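Local atomic coordinates of TqaL (Neurospora crassa, PDB entry 7EEH), a protein that belongs to the iron-dependent 2OG-Fe dioxygenase family of the cupin clan and carries a single ferric ion in its metal site. Residues Q131-H142 and L301-L309. The protein carries 1 engineered substitution. Numbering follows the deposited sequence.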
loop_
_atom_site.group_PDB
_atom_site.type_symbol
_atom_site.label_atom_id
_atom_site.label_comp_id
_atom_site.label_asym_id
_atom_site.label_seq_id
_atom_site.Cartn_x
_atom_site.Cartn_y
_atom_site.Cartn_z
ATOM N N GLN B 131 -3.845 -13.611 20.229
ATOM C CA GLN B 131 -2.687 -12.813 20.625
ATOM C C GLN B 131 -2.573 -11.561 19.763
ATOM O O GLN B 131 -2.265 -10.481 20.268
ATOM C CB GLN B 131 -1.403 -13.641 20.541
ATOM C CG GLN B 131 -1.392 -14.852 21.495
ATOM C CD GLN B 131 -0.077 -15.620 21.485
ATOM O OE1 GLN B 131 0.710 -15.514 20.548
ATOM N NE2 GLN B 131 0.166 -16.393 22.541
ATOM N N ALA B 132 -2.821 -11.688 18.463
ATOM C CA ALA B 132 -2.797 -10.514 17.596
ATOM C C ALA B 132 -3.847 -9.499 18.023
ATOM O O ALA B 132 -3.609 -8.288 17.954
ATOM C CB ALA B 132 -3.009 -10.925 16.143
ATOM N N LEU B 133 -5.000 -9.972 18.509
ATOM C CA LEU B 133 -6.020 -9.049 19.002
ATOM C C LEU B 133 -5.516 -8.249 20.194
ATOM O O LEU B 133 -5.776 -7.048 20.288
ATOM C CB LEU B 133 -7.304 -9.794 19.369
ATOM C CG LEU B 133 -8.281 -10.056 18.220
ATOM C CD1 LEU B 133 -9.391 -11.013 18.652
ATOM C CD2 LEU B 133 -8.867 -8.739 17.669
ATOM N N LEU B 134 -4.798 -8.893 21.118
ATOM C CA LEU B 134 -4.229 -8.168 22.251
ATOM C C LEU B 134 -3.208 -7.139 21.786
ATOM O O LEU B 134 -3.198 -6.001 22.262
ATOM C CB LEU B 134 -3.577 -9.142 23.233
ATOM C CG LEU B 134 -4.475 -9.927 24.197
ATOM C CD1 LEU B 134 -3.639 -10.965 24.913
ATOM C CD2 LEU B 134 -5.153 -8.999 25.205
ATOM N N VAL B 135 -2.309 -7.540 20.883
ATOM C CA VAL B 135 -1.308 -6.609 20.375
ATOM C C VAL B 135 -1.997 -5.428 19.701
ATOM O O VAL B 135 -1.649 -4.265 19.939
ATOM C CB VAL B 135 -0.335 -7.339 19.429
ATOM C CG1 VAL B 135 0.659 -6.389 18.851
ATOM C CG2 VAL B 135 0.414 -8.435 20.193
ATOM N N PHE B 136 -2.991 -5.715 18.857
ATOM C CA PHE B 136 -3.761 -4.668 18.187
ATOM C C PHE B 136 -4.264 -3.631 19.180
ATOM O O PHE B 136 -4.069 -2.423 18.990
ATOM C CB PHE B 136 -4.935 -5.308 17.437
ATOM C CG PHE B 136 -5.956 -4.324 16.867
ATOM C CD1 PHE B 136 -5.784 -3.777 15.598
ATOM C CD2 PHE B 136 -7.123 -4.035 17.556
ATOM C CE1 PHE B 136 -6.750 -2.935 15.044
ATOM C CE2 PHE B 136 -8.090 -3.202 17.017
ATOM C CZ PHE B 136 -7.900 -2.645 15.752
ATOM N N LYS B 137 -4.919 -4.084 20.246
ATOM C CA LYS B 137 -5.495 -3.148 21.211
ATOM C C LYS B 137 -4.412 -2.334 21.913
ATOM O O LYS B 137 -4.550 -1.115 22.074
ATOM C CB LYS B 137 -6.345 -3.899 22.241
ATOM C CG LYS B 137 -6.983 -2.960 23.264
ATOM C CD LYS B 137 -7.983 -3.635 24.210
ATOM C CE LYS B 137 -8.761 -2.544 24.982
ATOM N NZ LYS B 137 -9.674 -3.066 26.034
ATOM N N GLY B 138 -3.329 -2.992 22.349
ATOM C CA GLY B 138 -2.269 -2.270 23.044
ATOM C C GLY B 138 -1.644 -1.191 22.181
ATOM O O GLY B 138 -1.356 -0.085 22.650
HETATM N N MSE B 139 -1.464 -1.505 20.905
HETATM C CA MSE B 139 -0.874 -0.572 19.920
HETATM C C MSE B 139 -1.742 0.675 19.776
HETATM O O MSE B 139 -1.204 1.716 19.745
HETATM C CB MSE B 139 -0.690 -1.232 18.553
HETATM C CG MSE B 139 0.493 -2.124 18.445
HETATM SE SE MSE B 139 0.736 -2.674 16.622
HETATM C CE MSE B 139 0.287 -1.132 15.646
ATOM N N ILE B 140 -3.050 0.516 19.721
ATOM C CA ILE B 140 -3.959 1.647 19.546
ATOM C C ILE B 140 -4.040 2.478 20.827
ATOM O O ILE B 140 -3.869 3.701 20.806
ATOM C CB ILE B 140 -5.347 1.147 19.111
ATOM C CG1 ILE B 140 -5.279 0.593 17.691
ATOM C CG2 ILE B 140 -6.377 2.271 19.203
ATOM C CD1 ILE B 140 -6.582 0.037 17.215
ATOM N N CYS B 141 -4.287 1.825 21.964
ATOM C CA CYS B 141 -4.565 2.571 23.188
ATOM C C CYS B 141 -3.317 3.242 23.751
ATOM O O CYS B 141 -3.427 4.250 24.455
ATOM C CB CYS B 141 -5.173 1.641 24.234
ATOM S SG CYS B 141 -6.768 1.008 23.704
ATOM N N HIS B 142 -2.139 2.692 23.460
ATOM C CA HIS B 142 -0.868 3.246 23.915
ATOM C C HIS B 142 -0.745 4.714 23.541
ATOM O O HIS B 142 -0.870 5.076 22.370
ATOM C CB HIS B 142 0.279 2.446 23.291
ATOM C CG HIS B 142 1.643 2.882 23.725
ATOM N ND1 HIS B 142 2.736 2.850 22.883
ATOM C CD2 HIS B 142 2.095 3.345 24.914
ATOM C CE1 HIS B 142 3.801 3.283 23.534
ATOM N NE2 HIS B 142 3.440 3.591 24.767
ATOM N N LEU B 301 -0.684 -21.346 33.812
ATOM C CA LEU B 301 -1.083 -21.011 32.443
ATOM C C LEU B 301 -0.282 -19.811 31.939
ATOM O O LEU B 301 -0.852 -18.800 31.507
ATOM C CB LEU B 301 -2.580 -20.731 32.373
ATOM C CG LEU B 301 -3.514 -21.912 32.645
ATOM C CD1 LEU B 301 -4.931 -21.433 32.973
ATOM C CD2 LEU B 301 -3.522 -22.850 31.461
ATOM N N PRO B 302 1.046 -19.895 31.962
ATOM C CA PRO B 302 1.852 -18.727 31.615
ATOM C C PRO B 302 1.677 -18.365 30.152
ATOM O O PRO B 302 1.345 -19.206 29.317
ATOM C CB PRO B 302 3.281 -19.188 31.912
ATOM C CG PRO B 302 3.225 -20.654 31.604
ATOM C CD PRO B 302 1.882 -21.104 32.106
HETATM N N MSE B 303 1.891 -17.087 29.859
HETATM C CA MSE B 303 1.777 -16.572 28.503
HETATM C C MSE B 303 2.395 -15.183 28.447
HETATM O O MSE B 303 2.133 -14.340 29.304
HETATM C CB MSE B 303 0.311 -16.557 28.063
HETATM C CG MSE B 303 0.103 -16.249 26.600
HETATM SE SE MSE B 303 -0.232 -14.345 26.288
HETATM C CE MSE B 303 -1.829 -14.549 25.450
ATOM N N GLU B 304 3.256 -14.949 27.458
ATOM C CA GLU B 304 3.826 -13.623 27.279
ATOM C C GLU B 304 4.254 -13.470 25.831
ATOM O O GLU B 304 4.955 -14.336 25.303
ATOM C CB GLU B 304 5.013 -13.389 28.218
ATOM C CG GLU B 304 5.653 -12.020 28.050
ATOM C CD GLU B 304 6.250 -11.475 29.333
ATOM O OE1 GLU B 304 6.017 -12.056 30.413
ATOM O OE2 GLU B 304 6.941 -10.442 29.259
ATOM N N VAL B 305 3.809 -12.396 25.185
ATOM C CA VAL B 305 4.184 -12.126 23.799
ATOM C C VAL B 305 4.612 -10.669 23.705
ATOM O O VAL B 305 4.083 -9.821 24.434
ATOM C CB VAL B 305 3.043 -12.427 22.807
ATOM C CG1 VAL B 305 2.619 -13.887 22.889
ATOM C CG2 VAL B 305 1.859 -11.512 23.027
ATOM N N PRO B 306 5.561 -10.337 22.835
ATOM C CA PRO B 306 5.949 -8.933 22.671
ATOM C C PRO B 306 4.841 -8.121 22.020
ATOM O O PRO B 306 4.072 -8.628 21.206
ATOM C CB PRO B 306 7.184 -9.009 21.766
ATOM C CG PRO B 306 7.080 -10.335 21.078
ATOM C CD PRO B 306 6.412 -11.249 22.053
ATOM N N LEU B 307 4.757 -6.845 22.408
ATOM C CA LEU B 307 3.863 -5.912 21.726
ATOM C C LEU B 307 4.487 -5.384 20.449
ATOM O O LEU B 307 3.768 -5.065 19.497
ATOM C CB LEU B 307 3.518 -4.728 22.628
ATOM C CG LEU B 307 2.588 -4.997 23.801
ATOM C CD1 LEU B 307 2.598 -3.813 24.749
ATOM C CD2 LEU B 307 1.193 -5.269 23.286
ATOM N N PHE B 308 5.812 -5.275 20.426
ATOM C CA PHE B 308 6.564 -4.760 19.293
ATOM C C PHE B 308 7.709 -5.718 19.013
ATOM O O PHE B 308 8.450 -6.089 19.927
ATOM C CB PHE B 308 7.092 -3.347 19.565
ATOM C CG PHE B 308 6.038 -2.378 20.066
ATOM C CD1 PHE B 308 5.781 -2.247 21.428
ATOM C CD2 PHE B 308 5.315 -1.587 19.178
ATOM C CE1 PHE B 308 4.821 -1.339 21.893
ATOM C CE2 PHE B 308 4.355 -0.683 19.632
ATOM C CZ PHE B 308 4.105 -0.562 20.988
ATOM N N LEU B 309 7.819 -6.143 17.764
ATOM C CA LEU B 309 8.811 -7.123 17.337
ATOM C C LEU B 309 10.185 -6.487 17.130
ATOM O O LEU B 309 11.193 -7.191 17.042
ATOM C CB LEU B 309 8.349 -7.794 16.040
ATOM C CG LEU B 309 7.590 -9.116 16.142
ATOM C CD1 LEU B 309 6.536 -9.075 17.242
ATOM C CD2 LEU B 309 6.972 -9.484 14.795
ATOM O OXT LEU B 309 10.327 -5.263 17.028
#
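Helix 131-141 packs on strand 304-306, with axes 9.7 Å apart and inclined at 53°; the backbones come nearest where the CA atoms of V135 and L307 lie 5.4 Å apart. No hydrogen bond joins the two segments. Q131 lays its amide against one methyl of V305, OE1 to CG1 at 3.4 Å. Its CG is anti to the carbonyl carbon (chi1 -62°) and the chain beyond is extended, which carries the amide across to the strand. The amide nitrogen NE2 is hydrogen-bonded to the backbone carbonyl of Q125. Selenomethionine M303 runs past Q131 in the opposite direction. Its chain is bent, and its CE meets L134 CD1 tip to tip at 4.1 Å.

The methyls of V135 meet the backbone where the strand ends. Its CG1 is 3.4 Å from L307 O, a buried carbonyl with no polar partner in the model. Its CG2 lies 3.8 Å from P306 O. L307 turns its CD2 back to the helix backbone, 4.1 Å from V135 CA. Near the helix end, F308 meets selenomethionine M139 and H142, with its CZ 4.1 Å from H142 ND1. H142 also stacks on F85.

Strand 304-306 pairs antiparallel with 89-92 as the outermost strand of the large sheet within this chain. The contact thus packs the C-terminal strand and tail against a helix flanking the main sheet of a cupin-type beta fold.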